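Local coordinates for Glyco_hydro_cc domain-containing protein (Blastomyces gilchristii, PDB 6UB0), which probably hydrolyses the beta-1,3-glucan curdlan in an exo fashion, as a glycoside hydrolase of family GH128, subgroup III, at residues Phe23-Asn28 with Glu41-Leu46; Pro109-Gly114 with Gly121-Phe126; Gly181-Gln186 with Thr221-Ala226. All blocks are in the same frame, centred on the assembly; numbering follows the deposited sequence.

Interaction 1. Residues Phe23-Asn28 with Glu41-Leu46; sequences FSWSYN and EYVPML
Trp25 and Ser26 pair in parallel with Glu41 and Tyr42, the touching parts running 29° apart and joined by three backbone hydrogen bonds. Glu41 N meets Ser24 O at 2.8 Å, Ser26 N donates to Glu41 O, and Val43 N reaches Ser26 O at 2.9 Å. Glu41 O also receives a CA-H...O contact from Trp25 CA at 3.0 Å, and Ser26 O a longer one from Tyr42 CA.

The side chains of Trp25 and Glu41 lie on one face of the sheet, where the indole also meets the valine that follows the paired residues: Trp25 CE3 touches Val43 CG2 at 3.9 Å. Farther along, the ring of Tyr27 crosses the end of Met45 at an angle, with Tyr27 CE2 3.9 Å from Met45 CE. Ser26 and Tyr42 occupy the other face. Tyr42 has CG anti to its own nitrogen (chi1 171°), which lays the phenol alongside strand 23-27 and brings Ser26 OG and Asn28 OD1 to the ring edge. Tyr42 OH lies 2.8 Å from Asn28 OD1, and the amide stands almost perpendicular (88°) to the phenol ring. The same OD1 accepts from Glu30 N, while Asn28 ND2 donates to Arg32 O, so the amide is held at both ends.

Strand 23-27 is the middle of a three-stranded parallel sheet, between strands 5-8 and 41-42, within a catalytic core of the TIM-barrel clan. Glu41 turns its carboxylate to Asn69 and, in a salt bridge, to Arg205; Tyr27 OH bonds Thr175 O. Strands 69-71 and 203-208 touch the side chains of Val43 and Trp25, respectively.

Interaction 2. Residues Pro109-Gly114 with Gly121-Phe126; sequences PAVSNG and GWMQGF
Val111 and Pro109 reach from the end of strand 105-111 against the strand-facing side of helix 119-130, where Trp122, Met123 and Phe126 receive them. The strand and helix segments run nearly antiparallel (150°), their axes 8.9 Å apart. The tight part of the contact is wholly apolar on its side chains. Val111 CG1 presses on Trp122 CE3 at 3.4 Å, while its other branch, CG2, meets Met123 CE at 3.7 Å. Bends at chi2 (61°) and chi3 (86°) fold Met123 back toward the strand and set its CE 3.1 Å from Pro109 O. The proline ring meets two aromatic groups: Pro109 CB touches Trp122 CH2 at 3.9 Å, and Pro109 CG lies over one face of Phe126, 4.1 Å from the ring centroid, in a CH-pi contact offset toward the rim. Pro109 CD comes closer still, 3.5 Å from Phe126 CZ. The indole is further fixed by Trp122 NE1, which donates to Met84 O.

Beyond Val111 the chain parts from the helix. Ser112 closes an ST turn by accepting from Gly114 N, and the partly exposed Asn113 and Gly114 stand off from the helix segment, as does Gln124 on its outer side. This strand-to-helix packing belongs to the beta-alpha-beta unit formed by strand 105-111, helix 119-130 and strand 138-146, the repeating element of a TIM barrel.

Interaction 3. Residues Gly181-Gln186 with Thr221-Ala226; sequences GDEEAQ and TSVGKA
Glu183 and Ser222, the first residues of two helices each capped by the residue before it, meet side chain to side chain on the surface of the TIM-barrel core. Glu183 places CG beside its own nitrogen (chi1 -65°), and a bend at chi2 swings the carboxylate across to the start of helix 222-229. There Ser222 OG donates to Glu183 OE1 at 3.0 Å, approaching from above the carboxylate plane, 52° out of it. Glu183 OE2 passes Thr221 CB at 3.8 Å. Beside this polar pair Val223 packs both methyls against the other helix: CG1 lies 3.9 Å from Gln186 CB, and CG2 comes against the backbone oxygen of Glu183. The extended Gln186 chain crosses the valine at about a right angle; as modelled, its OE1 lies against both methyls.

The caps use side-chain oxygens: Asp182 OD1 accepts from Ala185 N nearly along its C-O axis. The Thr221 hydroxyl also bonds Leu214 O. With OG1 held between its backbone nitrogen and carbonyl carbon (chi1 81°), Thr221 accepts a nearly straight bond from Gly224 N at 3.2 Å and a weak, more bent one from Val223 N.

How the interactions relate
The three contacts follow one another along the chain without touching. Interactions 1 and 2 lie on opposite sides of the chain's centre, about 21 Å apart between centres, although their nearest atoms come within about 5 Å. Interaction 1 is closest to the bound sugars: the side chains of Tyr27 and Asn28 are each about 6 Å from a glucose unit, and Trp29 and Trp47, just beyond its segments, line the glycan pocket. The side chains of Val111 (interaction 2) and Gln186 (interaction 3) are about 10 and 13 Å from the same alpha-glucose unit. Interaction 3, about 29 Å from interaction 2 between centres, is peripheral; yet the preceding strand 172-180 carries the pocket residue Glu176.

Interaction 1. Residues Phe23-Asn28 with Glu41-Leu46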
ATOM      1  N   PHE A  23       5.244 -10.054 -10.389  1.00 27.45           N
ATOM      2  CA  PHE A  23       5.353  -8.743  -9.707  1.00 25.28           C
ATOM      3  C   PHE A  23       5.304  -7.651 -10.762  1.00 26.07           C
ATOM      4  O   PHE A  23       5.902  -7.796 -11.831  1.00 26.84           O
ATOM      5  CB  PHE A  23       6.603  -8.718  -8.822  1.00 24.38           C
ATOM      6  CG  PHE A  23       6.600  -9.829  -7.801  1.00 23.71           C
ATOM      7  CD1 PHE A  23       5.745  -9.815  -6.713  1.00 23.75           C
ATOM      8  CD2 PHE A  23       7.455 -10.893  -7.912  1.00 24.36           C
ATOM      9  CE1 PHE A  23       5.747 -10.844  -5.778  1.00 22.95           C
ATOM     10  CE2 PHE A  23       7.497 -11.885  -6.954  1.00 23.54           C
ATOM     11  CZ  PHE A  23       6.606 -11.902  -5.927  1.00 23.74           C
ATOM     12  N   SER A  24       4.545  -6.603 -10.506  1.00 26.37           N
ATOM     13  CA  SER A  24       4.454  -5.480 -11.455  1.00 28.48           C
ATOM     14  C   SER A  24       4.981  -4.237 -10.783  1.00 25.74           C
ATOM     15  O   SER A  24       5.259  -3.291 -11.530  1.00 28.03           O
ATOM     16  CB  SER A  24       3.045  -5.334 -11.939  1.00 30.10           C
ATOM     17  OG  SER A  24       2.203  -5.004 -10.865  1.00 29.57           O
ATOM     18  N   TRP A  25       5.087  -4.225  -9.441  1.00 24.73           N
ATOM     19  CA  TRP A  25       5.363  -2.974  -8.724  1.00 24.06           C
ATOM     20  C   TRP A  25       6.060  -3.192  -7.378  1.00 23.66           C
ATOM     21  O   TRP A  25       6.099  -4.317  -6.808  1.00 22.61           O
ATOM     22  CB  TRP A  25       4.062  -2.180  -8.569  1.00 23.18           C
ATOM     23  CG  TRP A  25       3.113  -2.728  -7.558  1.00 23.01           C
ATOM     24  CD1 TRP A  25       2.309  -3.814  -7.694  1.00 23.44           C
ATOM     25  CD2 TRP A  25       2.876  -2.214  -6.236  1.00 22.07           C
ATOM     26  NE1 TRP A  25       1.588  -4.018  -6.552  1.00 22.05           N
ATOM     27  CE2 TRP A  25       1.908  -3.049  -5.645  1.00 21.81           C
ATOM     28  CE3 TRP A  25       3.405  -1.124  -5.513  1.00 22.13           C
ATOM     29  CZ2 TRP A  25       1.470  -2.841  -4.337  1.00 21.63           C
ATOM     30  CZ3 TRP A  25       2.971  -0.925  -4.229  1.00 21.95           C
ATOM     31  CH2 TRP A  25       1.976  -1.734  -3.685  1.00 20.98           C
ATOM     32  N   SER A  26       6.603  -2.081  -6.888  1.00 23.28           N
ATOM     33  CA  SER A  26       7.392  -2.005  -5.661  1.00 21.94           C
ATOM     34  C   SER A  26       7.142  -0.675  -4.974  1.00 22.23           C
ATOM     35  O   SER A  26       6.766   0.301  -5.651  1.00 23.39           O
ATOM     36  CB  SER A  26       8.826  -2.180  -5.905  1.00 22.17           C
ATOM     37  OG  SER A  26       9.324  -1.078  -6.586  1.00 22.20           O
ATOM     38  N   TYR A  27       7.390  -0.640  -3.663  1.00 21.14           N
ATOM     39  CA  TYR A  27       7.470   0.627  -2.906  1.00 20.96           C
ATOM     40  C   TYR A  27       8.275   0.303  -1.669  1.00 21.03           C
ATOM     41  O   TYR A  27       8.437  -0.873  -1.376  1.00 21.37           O
ATOM     42  CB  TYR A  27       6.067   1.219  -2.694  1.00 20.06           C
ATOM     43  CG  TYR A  27       5.339   0.793  -1.451  1.00 18.97           C
ATOM     44  CD1 TYR A  27       4.827  -0.495  -1.349  1.00 17.67           C
ATOM     45  CD2 TYR A  27       5.176   1.662  -0.369  1.00 18.30           C
ATOM     46  CE1 TYR A  27       4.175  -0.905  -0.185  1.00 17.06           C
ATOM     47  CE2 TYR A  27       4.459   1.286   0.752  1.00 18.20           C
ATOM     48  CZ  TYR A  27       3.981  -0.007   0.859  1.00 16.94           C
ATOM     49  OH  TYR A  27       3.353  -0.471   2.000  1.00 17.53           O
ATOM     50  N   ASN A  28       8.722   1.342  -1.016  1.00 21.21           N
ATOM     51  CA  ASN A  28       9.628   1.262   0.129  1.00 22.30           C
ATOM     52  C   ASN A  28       9.290   2.299   1.187  1.00 22.99           C
ATOM     53  O   ASN A  28      10.202   2.633   1.965  1.00 24.03           O
ATOM     54  CB  ASN A  28      11.060   1.477  -0.338  1.00 24.10           C
ATOM     55  CG  ASN A  28      11.375   2.820  -0.949  1.00 24.14           C
ATOM     56  OD1 ASN A  28      10.500   3.634  -1.266  1.00 23.78           O
ATOM     57  ND2 ASN A  28      12.658   3.052  -1.088  1.00 26.87           N
ATOM     58  N   GLU A  41       7.332  -1.357 -11.622  1.00 31.42           N
ATOM     59  CA  GLU A  41       6.956   0.060 -11.459  1.00 33.64           C
ATOM     60  C   GLU A  41       7.216   0.373  -9.994  1.00 31.53           C
ATOM     61  O   GLU A  41       6.556  -0.214  -9.173  1.00 28.34           O
ATOM     62  CB  GLU A  41       5.492   0.316 -11.782  1.00 35.71           C
ATOM     63  CG  GLU A  41       5.104   1.768 -11.573  1.00 39.11           C
ATOM     64  CD  GLU A  41       3.616   2.029 -11.659  1.00 43.46           C
ATOM     65  OE1 GLU A  41       2.969   1.325 -12.460  1.00 48.31           O
ATOM     66  OE2 GLU A  41       3.122   2.943 -10.937  1.00 52.34           O
ATOM     67  N   TYR A  42       8.187   1.237  -9.720  1.00 30.76           N
ATOM     68  CA  TYR A  42       8.346   1.840  -8.376  1.00 29.42           C
ATOM     69  C   TYR A  42       7.233   2.877  -8.180  1.00 29.52           C
ATOM     70  O   TYR A  42       6.885   3.683  -9.102  1.00 30.06           O
ATOM     71  CB  TYR A  42       9.720   2.490  -8.224  1.00 29.89           C
ATOM     72  CG  TYR A  42       9.850   3.293  -6.969  1.00 28.63           C
ATOM     73  CD1 TYR A  42       9.874   2.645  -5.743  1.00 27.17           C
ATOM     74  CD2 TYR A  42       9.878   4.679  -6.999  1.00 28.61           C
ATOM     75  CE1 TYR A  42       9.994   3.353  -4.570  1.00 26.88           C
ATOM     76  CE2 TYR A  42       9.994   5.396  -5.820  1.00 28.43           C
ATOM     77  CZ  TYR A  42      10.011   4.721  -4.608  1.00 26.95           C
ATOM     78  OH  TYR A  42      10.098   5.377  -3.430  1.00 26.83           O
ATOM     79  N   VAL A  43       6.669   2.898  -6.970  1.00 27.08           N
ATOM     80  CA  VAL A  43       5.621   3.881  -6.621  1.00 26.38           C
ATOM     81  C   VAL A  43       6.149   4.752  -5.488  1.00 26.64           C
ATOM     82  O   VAL A  43       6.306   4.304  -4.362  1.00 25.73           O
ATOM     83  CB  VAL A  43       4.299   3.193  -6.239  1.00 25.17           C
ATOM     84  CG1 VAL A  43       3.249   4.231  -5.904  1.00 24.98           C
ATOM     85  CG2 VAL A  43       3.834   2.276  -7.344  1.00 26.06           C
ATOM     86  N   PRO A  44       6.409   6.054  -5.741  1.00 26.16           N
ATOM     87  CA  PRO A  44       6.825   6.948  -4.663  1.00 26.02           C
ATOM     88  C   PRO A  44       5.734   7.118  -3.606  1.00 24.35           C
ATOM     89  O   PRO A  44       4.551   7.036  -3.961  1.00 24.98           O
ATOM     90  CB  PRO A  44       7.114   8.270  -5.398  1.00 26.87           C
ATOM     91  CG  PRO A  44       7.354   7.842  -6.813  1.00 28.43           C
ATOM     92  CD  PRO A  44       6.410   6.685  -7.049  1.00 27.93           C
ATOM     93  N   MET A  45       6.167   7.274  -2.346  1.00 24.73           N
ATOM     94  CA  MET A  45       5.269   7.601  -1.211  1.00 23.23           C
ATOM     95  C   MET A  45       5.643   8.931  -0.556  1.00 23.80           C
ATOM     96  O   MET A  45       6.793   9.142  -0.194  1.00 25.62           O
ATOM     97  CB  MET A  45       5.233   6.467  -0.193  1.00 22.28           C
ATOM     98  CG  MET A  45       4.532   6.903   1.098  1.00 21.92           C
ATOM     99  SD  MET A  45       4.444   5.615   2.343  1.00 22.48           S
ATOM    100  CE  MET A  45       2.979   4.721   1.849  1.00 20.30           C
ATOM    101  N   LEU A  46       4.632   9.780  -0.397  1.00 24.71           N
ATOM    102  CA  LEU A  46       4.612  10.887   0.595  1.00 25.48           C
ATOM    103  C   LEU A  46       4.184  10.322   1.953  1.00 23.80           C
ATOM    104  O   LEU A  46       3.033  10.130   2.153  1.00 23.71           O
ATOM    105  CB  LEU A  46       3.655  11.978   0.116  1.00 27.17           C
ATOM    106  CG  LEU A  46       3.617  13.209   1.019  1.00 26.36           C
ATOM    107  CD1 LEU A  46       5.031  13.602   1.379  1.00 26.93           C
ATOM    108  CD2 LEU A  46       2.863  14.381   0.350  1.00 27.30           C
TER

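Interaction 2. Residues Pro109-Gly114 with Gly121-Phe126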
ATOM      1  N   PRO A 109      -3.984   8.355   1.775  1.00 25.76           N
ATOM      2  CA  PRO A 109      -3.209   7.921   2.940  1.00 25.61           C
ATOM      3  C   PRO A 109      -3.686   6.495   3.233  1.00 23.92           C
ATOM      4  O   PRO A 109      -4.868   6.139   3.049  1.00 23.89           O
ATOM      5  CB  PRO A 109      -3.587   8.931   4.021  1.00 26.08           C
ATOM      6  CG  PRO A 109      -4.121  10.109   3.231  1.00 26.72           C
ATOM      7  CD  PRO A 109      -4.902   9.464   2.119  1.00 26.66           C
ATOM      8  N   ALA A 110      -2.764   5.676   3.733  1.00 24.06           N
ATOM      9  CA  ALA A 110      -2.980   4.241   3.996  1.00 22.55           C
ATOM     10  C   ALA A 110      -3.301   4.050   5.486  1.00 22.72           C
ATOM     11  O   ALA A 110      -2.461   4.437   6.301  1.00 22.69           O
ATOM     12  CB  ALA A 110      -1.746   3.429   3.673  1.00 23.12           C
ATOM     13  N   VAL A 111      -4.509   3.636   5.807  1.00 22.91           N
ATOM     14  CA  VAL A 111      -4.877   3.443   7.238  1.00 24.32           C
ATOM     15  C   VAL A 111      -4.550   2.026   7.703  1.00 24.82           C
ATOM     16  O   VAL A 111      -4.642   1.093   6.938  1.00 24.68           O
ATOM     17  CB  VAL A 111      -6.323   3.854   7.508  1.00 25.25           C
ATOM     18  CG1 VAL A 111      -6.402   5.357   7.343  1.00 25.35           C
ATOM     19  CG2 VAL A 111      -7.311   3.142   6.606  1.00 26.03           C
ATOM     20  N   SER A 112      -4.440   1.884   9.032  1.00 27.51           N
ATOM     21  CA  SER A 112      -4.348   0.584   9.735  1.00 28.27           C
ATOM     22  C   SER A 112      -5.711  -0.114   9.708  1.00 30.16           C
ATOM     23  O   SER A 112      -6.670   0.427   9.134  1.00 30.96           O
ATOM     24  CB  SER A 112      -3.789   0.729  11.151  1.00 29.34           C
ATOM     25  OG  SER A 112      -4.754   1.239  12.072  1.00 28.79           O
ATOM     26  N   ASN A 113      -5.763  -1.306  10.266  1.00 30.17           N
ATOM     27  CA  ASN A 113      -7.014  -2.084  10.434  1.00 32.48           C
ATOM     28  C   ASN A 113      -7.553  -1.894  11.856  1.00 34.28           C
ATOM     29  O   ASN A 113      -8.388  -2.727  12.232  1.00 36.45           O
ATOM     30  CB  ASN A 113      -6.840  -3.555  10.070  1.00 31.35           C
ATOM     31  CG  ASN A 113      -5.942  -4.331  11.001  1.00 32.74           C
ATOM     32  OD1 ASN A 113      -4.725  -4.145  11.033  1.00 31.36           O
ATOM     33  ND2 ASN A 113      -6.538  -5.284  11.719  1.00 35.08           N
ATOM     34  N   GLY A 114      -7.028  -0.899  12.583  1.00 35.36           N
ATOM     35  CA  GLY A 114      -7.545  -0.424  13.884  1.00 37.79           C
ATOM     36  C   GLY A 114      -9.018  -0.076  13.764  1.00 39.36           C
ATOM     37  O   GLY A 114      -9.462   0.246  12.649  1.00 38.09           O
ATOM     38  N   GLY A 121     -12.469   4.455   9.879  1.00 37.44           N
ATOM     39  CA  GLY A 121     -13.129   5.587  10.540  1.00 38.26           C
ATOM     40  C   GLY A 121     -12.320   6.825  10.225  1.00 36.87           C
ATOM     41  O   GLY A 121     -12.919   7.833   9.782  1.00 40.06           O
ATOM     42  N   TRP A 122     -10.995   6.722  10.384  1.00 33.58           N
ATOM     43  CA  TRP A 122     -10.079   7.822  10.012  1.00 31.47           C
ATOM     44  C   TRP A 122     -10.243   8.084   8.518  1.00 32.50           C
ATOM     45  O   TRP A 122     -10.321   9.285   8.104  1.00 31.56           O
ATOM     46  CB  TRP A 122      -8.642   7.524  10.417  1.00 29.72           C
ATOM     47  CG  TRP A 122      -7.729   8.689  10.206  1.00 28.46           C
ATOM     48  CD1 TRP A 122      -7.163   9.512  11.134  1.00 29.04           C
ATOM     49  CD2 TRP A 122      -7.173   9.086   8.944  1.00 27.81           C
ATOM     50  NE1 TRP A 122      -6.369  10.462  10.542  1.00 28.76           N
ATOM     51  CE2 TRP A 122      -6.356  10.222   9.185  1.00 29.06           C
ATOM     52  CE3 TRP A 122      -7.348   8.637   7.637  1.00 28.09           C
ATOM     53  CZ2 TRP A 122      -5.680  10.870   8.155  1.00 27.91           C
ATOM     54  CZ3 TRP A 122      -6.722   9.314   6.624  1.00 26.26           C
ATOM     55  CH2 TRP A 122      -5.874  10.386   6.883  1.00 26.60           C
ATOM     56  N   MET A 123     -10.292   7.026   7.700  1.00 32.83           N
ATOM     57  CA  MET A 123     -10.484   7.217   6.240  1.00 33.31           C
ATOM     58  C   MET A 123     -11.775   8.015   6.022  1.00 35.04           C
ATOM     59  O   MET A 123     -11.749   8.972   5.224  1.00 34.66           O
ATOM     60  CB  MET A 123     -10.568   5.902   5.461  1.00 33.26           C
ATOM     61  CG  MET A 123     -10.285   6.089   3.983  1.00 33.14           C
ATOM     62  SD  MET A 123      -8.632   6.727   3.602  1.00 32.38           S
ATOM     63  CE  MET A 123      -7.720   5.165   3.574  1.00 29.29           C
ATOM     64  N   GLN A 124     -12.860   7.680   6.713  1.00 39.03           N
ATOM     65  CA  GLN A 124     -14.139   8.381   6.423  1.00 40.43           C
ATOM     66  C   GLN A 124     -14.052   9.862   6.858  1.00 40.11           C
ATOM     67  O   GLN A 124     -14.489  10.755   6.087  1.00 41.46           O
ATOM     68  CB  GLN A 124     -15.325   7.660   7.022  1.00 42.69           C
ATOM     69  CG  GLN A 124     -16.600   8.255   6.454  1.00 44.26           C
ATOM     70  CD  GLN A 124     -17.821   7.500   6.874  1.00 46.44           C
ATOM     71  OE1 GLN A 124     -18.057   6.374   6.450  1.00 48.68           O
ATOM     72  NE2 GLN A 124     -18.640   8.159   7.670  1.00 49.75           N
ATOM     73  N   GLY A 125     -13.416  10.119   8.002  1.00 39.64           N
ATOM     74  CA  GLY A 125     -13.130  11.473   8.527  1.00 38.32           C
ATOM     75  C   GLY A 125     -12.273  12.258   7.557  1.00 35.37           C
ATOM     76  O   GLY A 125     -12.579  13.426   7.226  1.00 36.85           O
ATOM     77  N   PHE A 126     -11.218  11.637   7.076  1.00 31.98           N
ATOM     78  CA  PHE A 126     -10.425  12.195   5.975  1.00 30.58           C
ATOM     79  C   PHE A 126     -11.288  12.379   4.710  1.00 32.37           C
ATOM     80  O   PHE A 126     -11.196  13.455   4.068  1.00 31.84           O
ATOM     81  CB  PHE A 126      -9.242  11.268   5.719  1.00 29.46           C
ATOM     82  CG  PHE A 126      -8.503  11.587   4.459  1.00 28.39           C
ATOM     83  CD1 PHE A 126      -7.591  12.620   4.445  1.00 29.39           C
ATOM     84  CD2 PHE A 126      -8.711  10.856   3.299  1.00 27.90           C
ATOM     85  CE1 PHE A 126      -6.888  12.935   3.296  1.00 28.82           C
ATOM     86  CE2 PHE A 126      -8.003  11.156   2.159  1.00 27.06           C
ATOM     87  CZ  PHE A 126      -7.084  12.180   2.155  1.00 28.75           C
TER

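Interaction 3. Residues Gly181-Gln186 with Thr221-Ala226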
ATOM      1  N   GLY A 181       2.463 -15.468  12.793  1.00 46.44           N
ATOM      2  CA  GLY A 181       2.677 -16.834  13.302  1.00 48.29           C
ATOM      3  C   GLY A 181       3.854 -17.507  12.633  1.00 48.89           C
ATOM      4  O   GLY A 181       4.607 -16.812  11.946  1.00 47.11           O
ATOM      5  N   ASP A 182       4.026 -18.821  12.834  1.00 53.12           N
ATOM      6  CA  ASP A 182       5.203 -19.567  12.299  1.00 52.83           C
ATOM      7  C   ASP A 182       5.110 -19.633  10.766  1.00 51.70           C
ATOM      8  O   ASP A 182       4.085 -19.200  10.200  1.00 50.12           O
ATOM      9  CB  ASP A 182       5.341 -20.938  12.959  1.00 56.78           C
ATOM     10  CG  ASP A 182       4.224 -21.928  12.666  1.00 58.04           C
ATOM     11  OD1 ASP A 182       3.649 -21.881  11.559  1.00 56.54           O
ATOM     12  OD2 ASP A 182       3.959 -22.775  13.560  1.00 63.75           O
ATOM     13  N   GLU A 183       6.144 -20.162  10.118  1.00 53.33           N
ATOM     14  CA  GLU A 183       6.249 -20.197   8.635  1.00 53.27           C
ATOM     15  C   GLU A 183       5.006 -20.873   8.037  1.00 52.33           C
ATOM     16  O   GLU A 183       4.455 -20.349   7.034  1.00 49.39           O
ATOM     17  CB  GLU A 183       7.518 -20.921   8.179  1.00 56.92           C
ATOM     18  CG  GLU A 183       8.806 -20.219   8.565  1.00 58.52           C
ATOM     19  CD  GLU A 183       9.905 -20.297   7.517  1.00 59.76           C
ATOM     20  OE1 GLU A 183       9.888 -21.244   6.694  1.00 65.36           O
ATOM     21  OE2 GLU A 183      10.763 -19.398   7.511  1.00 59.17           O
ATOM     22  N   GLU A 184       4.568 -22.007   8.585  1.00 53.38           N
ATOM     23  CA  GLU A 184       3.448 -22.769   7.961  1.00 54.11           C
ATOM     24  C   GLU A 184       2.152 -21.947   8.035  1.00 52.23           C
ATOM     25  O   GLU A 184       1.386 -21.943   7.021  1.00 51.73           O
ATOM     26  CB  GLU A 184       3.279 -24.152   8.594  1.00 57.40           C
ATOM     27  CG  GLU A 184       2.329 -25.032   7.796  1.00 58.62           C
ATOM     28  CD  GLU A 184       2.958 -25.779   6.632  1.00 60.72           C
ATOM     29  OE1 GLU A 184       3.339 -25.147   5.630  1.00 55.02           O
ATOM     30  OE2 GLU A 184       3.060 -27.026   6.743  1.00 69.50           O
ATOM     31  N   ALA A 185       1.940 -21.272   9.184  1.00 50.57           N
ATOM     32  CA  ALA A 185       0.763 -20.435   9.541  1.00 49.60           C
ATOM     33  C   ALA A 185       0.589 -19.181   8.554  1.00 46.43           C
ATOM     34  O   ALA A 185      -0.451 -19.070   7.967  1.00 45.54           O
ATOM     35  CB  ALA A 185       0.950 -19.914  10.966  1.00 50.47           C
ATOM     36  N   GLN A 186       1.858 -18.736   8.216  1.00 43.62           N
ATOM     37  CA  GLN A 186       1.995 -17.633   7.214  1.00 43.32           C
ATOM     38  C   GLN A 186       1.716 -18.160   5.794  1.00 41.45           C
ATOM     39  O   GLN A 186       0.906 -17.546   5.052  1.00 41.37           O
ATOM     40  CB  GLN A 186       3.366 -16.991   7.358  1.00 42.43           C
ATOM     41  CG  GLN A 186       3.601 -16.405   8.728  1.00 42.94           C
ATOM     42  CD  GLN A 186       4.932 -15.718   8.874  1.00 43.95           C
ATOM     43  OE1 GLN A 186       5.506 -15.228   7.914  1.00 40.87           O
ATOM     44  NE2 GLN A 186       5.442 -15.690  10.094  1.00 44.37           N
ATOM     45  N   THR A 221      12.929 -17.174   2.361  1.00 39.31           N
ATOM     46  CA  THR A 221      12.312 -18.102   3.342  1.00 39.89           C
ATOM     47  C   THR A 221      11.221 -18.906   2.628  1.00 38.33           C
ATOM     48  O   THR A 221      10.977 -18.656   1.451  1.00 36.00           O
ATOM     49  CB  THR A 221      11.748 -17.306   4.528  1.00 39.56           C
ATOM     50  OG1 THR A 221      10.480 -16.789   4.110  1.00 37.26           O
ATOM     51  CG2 THR A 221      12.676 -16.195   4.975  1.00 39.59           C
ATOM     52  N   SER A 222      10.522 -19.808   3.332  1.00 40.62           N
ATOM     53  CA  SER A 222       9.426 -20.624   2.728  1.00 40.14           C
ATOM     54  C   SER A 222       8.189 -19.754   2.493  1.00 38.66           C
ATOM     55  O   SER A 222       7.363 -20.058   1.575  1.00 37.19           O
ATOM     56  CB  SER A 222       9.080 -21.821   3.560  1.00 42.70           C
ATOM     57  OG  SER A 222       8.003 -21.518   4.425  1.00 43.58           O
ATOM     58  N   VAL A 223       8.057 -18.706   3.304  1.00 38.72           N
ATOM     59  CA  VAL A 223       6.978 -17.701   3.103  1.00 37.61           C
ATOM     60  C   VAL A 223       7.247 -16.934   1.799  1.00 34.50           C
ATOM     61  O   VAL A 223       6.287 -16.714   1.044  1.00 34.84           O
ATOM     62  CB  VAL A 223       6.854 -16.791   4.331  1.00 37.41           C
ATOM     63  CG1 VAL A 223       5.581 -15.950   4.267  1.00 35.81           C
ATOM     64  CG2 VAL A 223       6.905 -17.603   5.619  1.00 38.79           C
ATOM     65  N   GLY A 224       8.499 -16.538   1.573  1.00 35.67           N
ATOM     66  CA  GLY A 224       9.001 -15.923   0.325  1.00 34.65           C
ATOM     67  C   GLY A 224       8.595 -16.688  -0.927  1.00 33.66           C
ATOM     68  O   GLY A 224       8.054 -16.072  -1.887  1.00 29.94           O
ATOM     69  N   LYS A 225       8.895 -17.980  -0.965  1.00 35.50           N
ATOM     70  CA  LYS A 225       8.551 -18.872  -2.105  1.00 34.99           C
ATOM     71  C   LYS A 225       7.053 -18.878  -2.382  1.00 32.22           C
ATOM     72  O   LYS A 225       6.671 -18.854  -3.555  1.00 30.46           O
ATOM     73  CB  LYS A 225       8.915 -20.323  -1.802  1.00 39.45           C
ATOM     74  CG  LYS A 225      10.381 -20.685  -1.939  1.00 42.77           C
ATOM     75  CD  LYS A 225      10.670 -22.050  -1.322  1.00 45.79           C
ATOM     76  CE  LYS A 225      12.037 -22.598  -1.673  1.00 48.41           C
ATOM     77  NZ  LYS A 225      12.065 -24.083  -1.622  1.00 50.53           N
ATOM     78  N   ALA A 226       6.229 -18.977  -1.346  1.00 33.01           N
ATOM     79  CA  ALA A 226       4.758 -18.988  -1.476  1.00 32.86           C
ATOM     80  C   ALA A 226       4.291 -17.682  -2.139  1.00 32.73           C
ATOM     81  O   ALA A 226       3.390 -17.712  -3.023  1.00 35.70           O
ATOM     82  CB  ALA A 226       4.125 -19.152  -0.121  1.00 34.08           C
TER